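Long-range contact in ribulose bisphosphate carboxylase (Hyperthermus butylicus DSM 5456, PDB 6HUN), which probably catalyses the addition of carbon dioxide and water to ribulose 1,5-bisphosphate, giving two molecules of 3-phosphoglycerate, in an archaeal AMP degradation pathway: residues A[127-141]-A[303-317]. Residues are numbered along the deposited sequence; the frame is centred on the assembly and turned at random.
Sequences FGMKAIAGLRVEDVY and TRNPKHGVSMFLVAK
R136 lays its guanidinium between P306 and S311. S311 CA lies over one face and P306 CA over the opposite one. At its edge, R136 NH2 makes a salt bridge of 2.9 Å to E138 OE1, on the syn side of the carboxylate. NH1 makes a weak bond to T303 O, and NE reaches N305 O through a water. With alanine in place of R136, E138 OE1 would probably lose this salt bridge and a gap would open between P306 and S311.

The backbones run parallel beside R136. G309 N bonds L135 O at 2.8 Å, V137 N bonds G309 O, and S311 N bonds V137 O. H308 puts CG anti to the backbone N (chi1 -170°), which brings ND1 to L135 N at 3.0 Å. NE2 of H308 bonds A300 O of the second subunit. The edge of F127 meets the face of H308 in a T-shaped pair, planes 67° apart, while F127 CZ touches V310 CG2.

S311 is the N-cap of helix 312-322. Its OG donates to E138 O at 2.7 Å, from above the carbonyl plane, and accepts from L314 N. One turn on, L314 CD2 packs against V137 CG1 at 3.5 Å and V140 CG2. A bend at chi3 (-99°) turns K317 NZ onto V140 O at 2.7 Å. The same NZ forms a salt bridge with D139 OD1 at 3.2 Å. V140 N reaches that oxygen from the same face of the carboxylate.

The contact adds strand 309-310 of the catalytic domain to the edge of the N-terminal domain sheet, next to strand 132-141. Its chemistry implies that the two domains are joined by backbone pairing, apolar packing and the D139-K317 salt bridge, and H308 extends the join to the dimer partner.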
ATOM      1  N   PHE A 127      -3.448 -13.242  -2.222  1.00 21.51           N
ATOM      2  CA  PHE A 127      -2.503 -13.048  -3.311  1.00 21.68           C
ATOM      3  C   PHE A 127      -1.299 -13.959  -3.195  1.00 24.92           C
ATOM      4  O   PHE A 127      -0.594 -14.175  -4.194  1.00 20.55           O
ATOM      5  CB  PHE A 127      -1.940 -11.632  -3.296  1.00 17.66           C
ATOM      6  CG  PHE A 127      -2.870 -10.574  -3.820  1.00 17.02           C
ATOM      7  CD1 PHE A 127      -3.270 -10.563  -5.185  1.00 16.34           C
ATOM      8  CD2 PHE A 127      -3.358  -9.604  -2.937  1.00 17.93           C
ATOM      9  CE1 PHE A 127      -4.111  -9.568  -5.666  1.00 20.32           C
ATOM     10  CE2 PHE A 127      -4.224  -8.599  -3.390  1.00 18.17           C
ATOM     11  CZ  PHE A 127      -4.579  -8.579  -4.808  1.00 16.78           C
ATOM     12  N   GLY A 128      -0.959 -14.394  -1.964  1.00 22.66           N
ATOM     13  CA  GLY A 128       0.225 -15.232  -1.816  1.00 20.58           C
ATOM     14  C   GLY A 128      -0.037 -16.714  -1.627  1.00 27.92           C
ATOM     15  O   GLY A 128       0.879 -17.451  -1.262  1.00 27.00           O
ATOM     16  N   MET A 129      -1.246 -17.190  -1.872  1.00 25.30           N
ATOM     17  CA  MET A 129      -1.523 -18.597  -1.608  1.00 31.24           C
ATOM     18  C   MET A 129      -0.812 -19.487  -2.637  1.00 30.29           C
ATOM     19  O   MET A 129      -0.739 -19.143  -3.811  1.00 28.53           O
ATOM     20  CB  MET A 129      -3.051 -18.845  -1.637  1.00 32.34           C
ATOM     21  CG  MET A 129      -3.820 -18.138  -0.501  1.00 31.40           C
ATOM     22  SD  MET A 129      -5.592 -18.581  -0.563  1.00 44.55           S
ATOM     23  CE  MET A 129      -5.933 -18.263  -2.263  1.00 35.95           C
ATOM     24  N   LYS A 130      -0.301 -20.651  -2.186  1.00 33.38           N
ATOM     25  CA  LYS A 130       0.443 -21.541  -3.084  1.00 34.78           C
ATOM     26  C   LYS A 130      -0.420 -22.119  -4.213  1.00 35.37           C
ATOM     27  O   LYS A 130       0.100 -22.487  -5.284  1.00 37.90           O
ATOM     28  CB  LYS A 130       1.050 -22.717  -2.296  1.00 41.91           C
ATOM     29  CG  LYS A 130       1.913 -22.398  -1.073  1.00 50.72           C
ATOM     30  CD  LYS A 130       1.961 -23.659  -0.166  1.00 58.03           C
ATOM     31  CE  LYS A 130       1.874 -24.925  -1.055  1.00 63.49           C
ATOM     32  NZ  LYS A 130       1.370 -26.174  -0.392  1.00 69.08           N
ATOM     33  N   ALA A 131      -1.727 -22.263  -3.993  1.00 37.11           N
ATOM     34  CA  ALA A 131      -2.622 -22.789  -5.014  1.00 37.47           C
ATOM     35  C   ALA A 131      -2.830 -21.827  -6.178  1.00 35.65           C
ATOM     36  O   ALA A 131      -3.443 -22.208  -7.186  1.00 35.85           O
ATOM     37  CB  ALA A 131      -3.987 -23.110  -4.396  1.00 40.21           C
ATOM     38  N   ILE A 132      -2.356 -20.590  -6.053  1.00 28.62           N
ATOM     39  CA  ILE A 132      -2.619 -19.530  -7.020  1.00 31.00           C
ATOM     40  C   ILE A 132      -1.318 -19.201  -7.726  1.00 29.30           C
ATOM     41  O   ILE A 132      -0.343 -18.786  -7.075  1.00 30.50           O
ATOM     42  CB  ILE A 132      -3.174 -18.259  -6.337  1.00 41.35           C
ATOM     43  CG1 ILE A 132      -4.155 -18.619  -5.243  1.00 45.51           C
ATOM     44  CG2 ILE A 132      -3.918 -17.414  -7.353  1.00 48.37           C
ATOM     45  CD1 ILE A 132      -5.461 -19.214  -5.821  1.00 46.63           C
ATOM     46  N   ALA A 133      -1.317 -19.275  -9.069  1.00 31.32           N
ATOM     47  CA  ALA A 133      -0.175 -18.719  -9.796  1.00 29.21           C
ATOM     48  C   ALA A 133      -0.367 -17.222 -10.139  1.00 28.36           C
ATOM     49  O   ALA A 133       0.624 -16.474 -10.261  1.00 27.83           O
ATOM     50  CB  ALA A 133       0.063 -19.529 -11.070  1.00 31.62           C
ATOM     51  N   GLY A 134      -1.609 -16.778 -10.264  1.00 25.70           N
ATOM     52  CA  GLY A 134      -1.909 -15.351 -10.427  1.00 23.46           C
ATOM     53  C   GLY A 134      -3.304 -15.056  -9.921  1.00 24.23           C
ATOM     54  O   GLY A 134      -4.219 -15.880 -10.079  1.00 24.33           O
ATOM     55  N   LEU A 135      -3.496 -13.877  -9.303  1.00 19.59           N
ATOM     56  CA  LEU A 135      -4.807 -13.491  -8.773  1.00 19.53           C
ATOM     57  C   LEU A 135      -4.900 -11.993  -9.042  1.00 18.10           C
ATOM     58  O   LEU A 135      -4.066 -11.209  -8.531  1.00 19.02           O
ATOM     59  CB  LEU A 135      -4.883 -13.827  -7.265  1.00 21.85           C
ATOM     60  CG  LEU A 135      -6.231 -13.348  -6.701  1.00 26.63           C
ATOM     61  CD1 LEU A 135      -7.361 -14.178  -7.347  1.00 28.48           C
ATOM     62  CD2 LEU A 135      -6.173 -13.537  -5.199  1.00 33.89           C
ATOM     63  N   ARG A 136      -5.816 -11.605  -9.922  1.00 19.48           N
ATOM     64  CA  ARG A 136      -6.105 -10.191 -10.126  1.00 18.44           C
ATOM     65  C   ARG A 136      -7.503  -9.837  -9.629  1.00 19.72           C
ATOM     66  O   ARG A 136      -8.501 -10.487  -9.989  1.00 21.34           O
ATOM     67  CB  ARG A 136      -6.006  -9.777 -11.589  1.00 23.82           C
ATOM     68  CG  ARG A 136      -5.578  -8.339 -11.582  1.00 26.91           C
ATOM     69  CD  ARG A 136      -6.049  -7.570 -12.571  1.00 29.11           C
ATOM     70  NE  ARG A 136      -5.141  -6.482 -12.833  1.00 29.33           N
ATOM     71  CZ  ARG A 136      -5.450  -5.568 -13.724  1.00 25.70           C
ATOM     72  NH1 ARG A 136      -4.592  -4.652 -14.061  1.00 24.40           N
ATOM     73  NH2 ARG A 136      -6.620  -5.709 -14.330  1.00 28.69           N
ATOM     74  N   VAL A 137      -7.589  -8.827  -8.798  1.00 20.36           N
ATOM     75  CA  VAL A 137      -8.916  -8.401  -8.327  1.00 20.70           C
ATOM     76  C   VAL A 137      -9.393  -7.364  -9.324  1.00 20.01           C
ATOM     77  O   VAL A 137      -8.804  -6.284  -9.416  1.00 17.93           O
ATOM     78  CB  VAL A 137      -8.892  -7.832  -6.897  1.00 20.71           C
ATOM     79  CG1 VAL A 137     -10.369  -7.666  -6.462  1.00 19.88           C
ATOM     80  CG2 VAL A 137      -8.199  -8.841  -5.967  1.00 20.40           C
ATOM     81  N   GLU A 138     -10.433  -7.703 -10.083  1.00 22.42           N
ATOM     82  CA  GLU A 138     -10.830  -6.839 -11.190  1.00 23.37           C
ATOM     83  C   GLU A 138     -11.831  -5.748 -10.756  1.00 21.14           C
ATOM     84  O   GLU A 138     -11.751  -4.593 -11.216  1.00 21.26           O
ATOM     85  CB  GLU A 138     -11.460  -7.689 -12.308  1.00 28.50           C
ATOM     86  CG  GLU A 138     -10.602  -8.828 -12.853  1.00 25.57           C
ATOM     87  CD  GLU A 138      -9.485  -8.355 -13.806  1.00 27.22           C
ATOM     88  OE1 GLU A 138      -9.098  -7.172 -13.828  1.00 28.78           O
ATOM     89  OE2 GLU A 138      -8.908  -9.220 -14.504  1.00 38.44           O
ATOM     90  N   ASP A 139     -12.782  -6.107  -9.894  1.00 21.90           N
ATOM     91  CA  ASP A 139     -13.798  -5.171  -9.474  1.00 24.79           C
ATOM     92  C   ASP A 139     -14.493  -5.744  -8.247  1.00 27.17           C
ATOM     93  O   ASP A 139     -14.480  -6.951  -8.013  1.00 24.80           O
ATOM     94  CB  ASP A 139     -14.836  -4.958 -10.605  1.00 25.27           C
ATOM     95  CG  ASP A 139     -15.682  -3.690 -10.394  1.00 28.67           C
ATOM     96  OD1 ASP A 139     -15.412  -2.944  -9.407  1.00 26.79           O
ATOM     97  OD2 ASP A 139     -16.547  -3.420 -11.271  1.00 31.43           O
ATOM     98  N   VAL A 140     -15.187  -4.870  -7.529  1.00 24.07           N
ATOM     99  CA  VAL A 140     -15.955  -5.285  -6.346  1.00 23.86           C
ATOM    100  C   VAL A 140     -17.187  -4.434  -6.361  1.00 26.51           C
ATOM    101  O   VAL A 140     -17.080  -3.215  -6.523  1.00 28.80           O
ATOM    102  CB  VAL A 140     -15.175  -5.089  -5.024  1.00 22.78           C
ATOM    103  CG1 VAL A 140     -16.061  -5.479  -3.827  1.00 25.38           C
ATOM    104  CG2 VAL A 140     -13.936  -5.995  -5.005  1.00 21.48           C
ATOM    105  N   TYR A 141     -18.344  -5.100  -6.209  1.00 28.03           N
ATOM    106  CA  TYR A 141     -19.631  -4.440  -6.110  1.00 30.09           C
ATOM    107  C   TYR A 141     -19.900  -4.230  -4.636  1.00 30.93           C
ATOM    108  O   TYR A 141     -19.827  -5.192  -3.845  1.00 31.77           O
ATOM    109  CB  TYR A 141     -20.723  -5.315  -6.702  1.00 32.81           C
ATOM    110  CG  TYR A 141     -22.103  -4.949  -6.134  1.00 35.65           C
ATOM    111  CD1 TYR A 141     -22.751  -3.823  -6.590  1.00 39.83           C
ATOM    112  CD2 TYR A 141     -22.695  -5.696  -5.131  1.00 37.85           C
ATOM    113  CE1 TYR A 141     -24.040  -3.450  -6.105  1.00 41.54           C
ATOM    114  CE2 TYR A 141     -24.010  -5.325  -4.596  1.00 40.80           C
ATOM    115  CZ  TYR A 141     -24.633  -4.193  -5.108  1.00 42.60           C
ATOM    116  OH  TYR A 141     -25.869  -3.771  -4.660  1.00 44.17           O
ATOM    117  N   THR A 303      -0.836  -2.603 -10.381  1.00 14.62           N
ATOM    118  CA  THR A 303      -1.976  -2.500 -11.310  1.00 15.52           C
ATOM    119  C   THR A 303      -1.581  -2.763 -12.770  1.00 17.83           C
ATOM    120  O   THR A 303      -2.463  -2.806 -13.659  1.00 17.89           O
ATOM    121  CB  THR A 303      -2.592  -1.082 -11.254  1.00 17.36           C
ATOM    122  OG1 THR A 303      -1.600  -0.185 -11.788  1.00 16.75           O
ATOM    123  CG2 THR A 303      -3.104  -0.668  -9.863  1.00 17.60           C
ATOM    124  N   ARG A 304      -0.306  -3.038 -13.070  1.00 18.04           N
ATOM    125  CA  ARG A 304       0.099  -3.238 -14.476  1.00 20.01           C
ATOM    126  C   ARG A 304      -0.153  -4.645 -15.018  1.00 28.43           C
ATOM    127  O   ARG A 304      -0.426  -4.802 -16.198  1.00 28.11           O
ATOM    128  CB  ARG A 304       1.596  -2.897 -14.628  1.00 20.20           C
ATOM    129  CG  ARG A 304       1.776  -1.398 -14.716  1.00 25.64           C
ATOM    130  CD  ARG A 304       3.254  -0.973 -15.098  1.00 22.54           C
ATOM    131  NE  ARG A 304       3.643  -1.250 -16.455  1.00 25.25           N
ATOM    132  CZ  ARG A 304       4.729  -0.734 -17.023  1.00 28.53           C
ATOM    133  NH1 ARG A 304       5.481   0.120 -16.325  1.00 28.56           N
ATOM    134  NH2 ARG A 304       5.023  -1.002 -18.279  1.00 32.45           N
ATOM    135  N   ASN A 305       0.021  -5.696 -14.225  1.00 18.86           N
ATOM    136  CA  ASN A 305       0.037  -7.074 -14.721  1.00 20.21           C
ATOM    137  C   ASN A 305      -1.407  -7.523 -14.863  1.00 23.72           C
ATOM    138  O   ASN A 305      -2.115  -7.621 -13.856  1.00 21.24           O
ATOM    139  CB  ASN A 305       0.772  -7.944 -13.684  1.00 24.36           C
ATOM    140  CG  ASN A 305       0.930  -9.346 -14.110  1.00 26.64           C
ATOM    141  OD1 ASN A 305       0.229  -9.842 -15.027  1.00 27.43           O
ATOM    142  ND2 ASN A 305       1.882 -10.041 -13.448  1.00 25.75           N
ATOM    143  N   PRO A 306      -1.912  -7.784 -16.066  1.00 23.36           N
ATOM    144  CA  PRO A 306      -3.328  -8.173 -16.159  1.00 22.63           C
ATOM    145  C   PRO A 306      -3.640  -9.495 -15.463  1.00 28.24           C
ATOM    146  O   PRO A 306      -4.846  -9.870 -15.382  1.00 26.34           O
ATOM    147  CB  PRO A 306      -3.573  -8.344 -17.678  1.00 25.00           C
ATOM    148  CG  PRO A 306      -2.295  -8.040 -18.360  1.00 35.56           C
ATOM    149  CD  PRO A 306      -1.190  -8.035 -17.332  1.00 30.19           C
ATOM    150  N   LYS A 307      -2.619 -10.261 -15.074  1.00 23.14           N
ATOM    151  CA  LYS A 307      -2.856 -11.558 -14.478  1.00 24.33           C
ATOM    152  C   LYS A 307      -2.685 -11.565 -12.954  1.00 22.34           C
ATOM    153  O   LYS A 307      -2.930 -12.635 -12.326  1.00 22.99           O
ATOM    154  CB  LYS A 307      -1.886 -12.599 -15.074  1.00 25.98           C
ATOM    155  CG  LYS A 307      -1.995 -12.904 -16.568  1.00 30.50           C
ATOM    156  CD  LYS A 307      -3.385 -13.425 -16.864  1.00 34.64           C
ATOM    157  CE  LYS A 307      -3.332 -14.775 -17.381  1.00 46.90           C
ATOM    158  NZ  LYS A 307      -2.788 -15.859 -16.478  1.00 49.07           N
ATOM    159  N   HIS A 308      -2.232 -10.462 -12.376  1.00 20.66           N
ATOM    160  CA  HIS A 308      -1.954 -10.479 -10.919  1.00 21.30           C
ATOM    161  C   HIS A 308      -1.943  -9.098 -10.340  1.00 17.88           C
ATOM    162  O   HIS A 308      -1.190  -8.232 -10.792  1.00 18.87           O
ATOM    163  CB  HIS A 308      -0.606 -11.139 -10.640  1.00 21.62           C
ATOM    164  CG  HIS A 308      -0.386 -11.399  -9.170  1.00 19.11           C
ATOM    165  ND1 HIS A 308      -0.933 -12.494  -8.539  1.00 20.64           N
ATOM    166  CD2 HIS A 308       0.350 -10.725  -8.230  1.00 21.16           C
ATOM    167  CE1 HIS A 308      -0.513 -12.512  -7.268  1.00 21.08           C
ATOM    168  NE2 HIS A 308       0.238 -11.440  -7.051  1.00 18.26           N
ATOM    169  N   GLY A 309      -2.727  -8.870  -9.280  1.00 17.18           N
ATOM    170  CA  GLY A 309      -2.626  -7.539  -8.669  1.00 15.86           C
ATOM    171  C   GLY A 309      -4.040  -7.001  -8.500  1.00 16.02           C
ATOM    172  O   GLY A 309      -4.961  -7.771  -8.213  1.00 17.43           O
ATOM    173  N   VAL A 310      -4.196  -5.701  -8.655  1.00 15.11           N
ATOM    174  CA  VAL A 310      -5.503  -5.024  -8.483  1.00 16.04           C
ATOM    175  C   VAL A 310      -5.700  -4.137  -9.711  1.00 19.56           C
ATOM    176  O   VAL A 310      -4.767  -3.439 -10.118  1.00 17.23           O
ATOM    177  CB  VAL A 310      -5.525  -4.132  -7.235  1.00 16.52           C
ATOM    178  CG1 VAL A 310      -6.998  -3.563  -7.047  1.00 14.82           C
ATOM    179  CG2 VAL A 310      -5.091  -4.953  -5.943  1.00 17.02           C
ATOM    180  N   SER A 311      -6.895  -4.128 -10.300  1.00 16.40           N
ATOM    181  CA  SER A 311      -7.090  -3.233 -11.435  1.00 16.74           C
ATOM    182  C   SER A 311      -7.086  -1.789 -10.963  1.00 16.22           C
ATOM    183  O   SER A 311      -7.476  -1.461  -9.827  1.00 17.31           O
ATOM    184  CB  SER A 311      -8.439  -3.534 -12.143  1.00 22.59           C
ATOM    185  OG  SER A 311      -9.454  -3.180 -11.206  1.00 22.24           O
ATOM    186  N   MET A 312      -6.597  -0.889 -11.834  1.00 17.30           N
ATOM    187  CA  MET A 312      -6.644   0.520 -11.468  1.00 16.51           C
ATOM    188  C   MET A 312      -8.105   0.958 -11.324  1.00 19.10           C
ATOM    189  O   MET A 312      -8.410   1.873 -10.555  1.00 19.24           O
ATOM    190  CB  MET A 312      -5.945   1.373 -12.561  1.00 21.72           C
ATOM    191  CG  MET A 312      -6.046   2.925 -12.252  1.00 22.60           C
ATOM    192  SD  MET A 312      -5.016   3.329 -10.763  1.00 23.62           S
ATOM    193  CE  MET A 312      -6.086   4.590 -10.015  1.00 24.02           C
ATOM    194  N   PHE A 313      -8.999   0.326 -12.084  1.00 18.09           N
ATOM    195  CA  PHE A 313     -10.433   0.585 -11.936  1.00 20.39           C
ATOM    196  C   PHE A 313     -10.853   0.477 -10.465  1.00 19.12           C
ATOM    197  O   PHE A 313     -11.526   1.357  -9.933  1.00 18.72           O
ATOM    198  CB  PHE A 313     -11.183  -0.398 -12.836  1.00 22.38           C
ATOM    199  CG  PHE A 313     -12.709  -0.194 -12.863  1.00 22.10           C
ATOM    200  CD1 PHE A 313     -13.503  -0.759 -11.867  1.00 23.93           C
ATOM    201  CD2 PHE A 313     -13.331   0.516 -13.927  1.00 22.80           C
ATOM    202  CE1 PHE A 313     -14.952  -0.639 -11.909  1.00 27.42           C
ATOM    203  CE2 PHE A 313     -14.706   0.652 -13.948  1.00 28.97           C
ATOM    204  CZ  PHE A 313     -15.521   0.094 -12.959  1.00 25.14           C
ATOM    205  N   LEU A 314     -10.478  -0.608  -9.802  1.00 17.87           N
ATOM    206  CA  LEU A 314     -10.920  -0.798  -8.422  1.00 17.53           C
ATOM    207  C   LEU A 314     -10.192   0.164  -7.481  1.00 17.01           C
ATOM    208  O   LEU A 314     -10.767   0.673  -6.503  1.00 18.17           O
ATOM    209  CB  LEU A 314     -10.741  -2.281  -8.056  1.00 18.70           C
ATOM    210  CG  LEU A 314     -11.031  -2.687  -6.586  1.00 18.90           C
ATOM    211  CD1 LEU A 314     -12.479  -2.358  -6.258  1.00 20.76           C
ATOM    212  CD2 LEU A 314     -10.761  -4.153  -6.261  1.00 21.12           C
ATOM    213  N   VAL A 315      -8.915   0.438  -7.755  1.00 16.57           N
ATOM    214  CA  VAL A 315      -8.231   1.414  -6.916  1.00 18.89           C
ATOM    215  C   VAL A 315      -8.972   2.763  -6.995  1.00 18.38           C
ATOM    216  O   VAL A 315      -9.130   3.459  -5.992  1.00 17.61           O
ATOM    217  CB  VAL A 315      -6.781   1.563  -7.399  1.00 19.69           C
ATOM    218  CG1 VAL A 315      -6.080   2.782  -6.700  1.00 18.85           C
ATOM    219  CG2 VAL A 315      -6.004   0.241  -7.198  1.00 17.57           C
ATOM    220  N   ALA A 316      -9.396   3.158  -8.203  1.00 15.90           N
ATOM    221  CA  ALA A 316     -10.140   4.408  -8.358  1.00 16.41           C
ATOM    222  C   ALA A 316     -11.482   4.379  -7.631  1.00 23.68           C
ATOM    223  O   ALA A 316     -11.879   5.359  -6.970  1.00 20.39           O
ATOM    224  CB  ALA A 316     -10.374   4.741  -9.870  1.00 17.17           C
ATOM    225  N   LYS A 317     -12.181   3.254  -7.690  1.00 20.36           N
ATOM    226  CA  LYS A 317     -13.440   3.136  -6.950  1.00 20.45           C
ATOM    227  C   LYS A 317     -13.221   3.243  -5.439  1.00 22.44           C
ATOM    228  O   LYS A 317     -13.964   3.950  -4.735  1.00 20.86           O
ATOM    229  CB  LYS A 317     -14.072   1.793  -7.340  1.00 30.05           C
ATOM    230  CG  LYS A 317     -15.203   1.382  -6.491  1.00 40.06           C
ATOM    231  CD  LYS A 317     -15.694   0.024  -6.968  1.00 43.36           C
ATOM    232  CE  LYS A 317     -16.871   0.182  -7.829  1.00 36.06           C
ATOM    233  NZ  LYS A 317     -17.627  -1.086  -8.047  1.00 29.01           N
TER
HETATM  234  O   HOH W   1      -2.653  -5.670 -11.915  1.00 21.27           O
HETATM  235  O   HOH W   2      -7.080  -8.775 -16.178  1.00 25.02           O
HETATM  236  O   HOH W   3     -17.946  -1.277 -10.654  1.00 32.73           O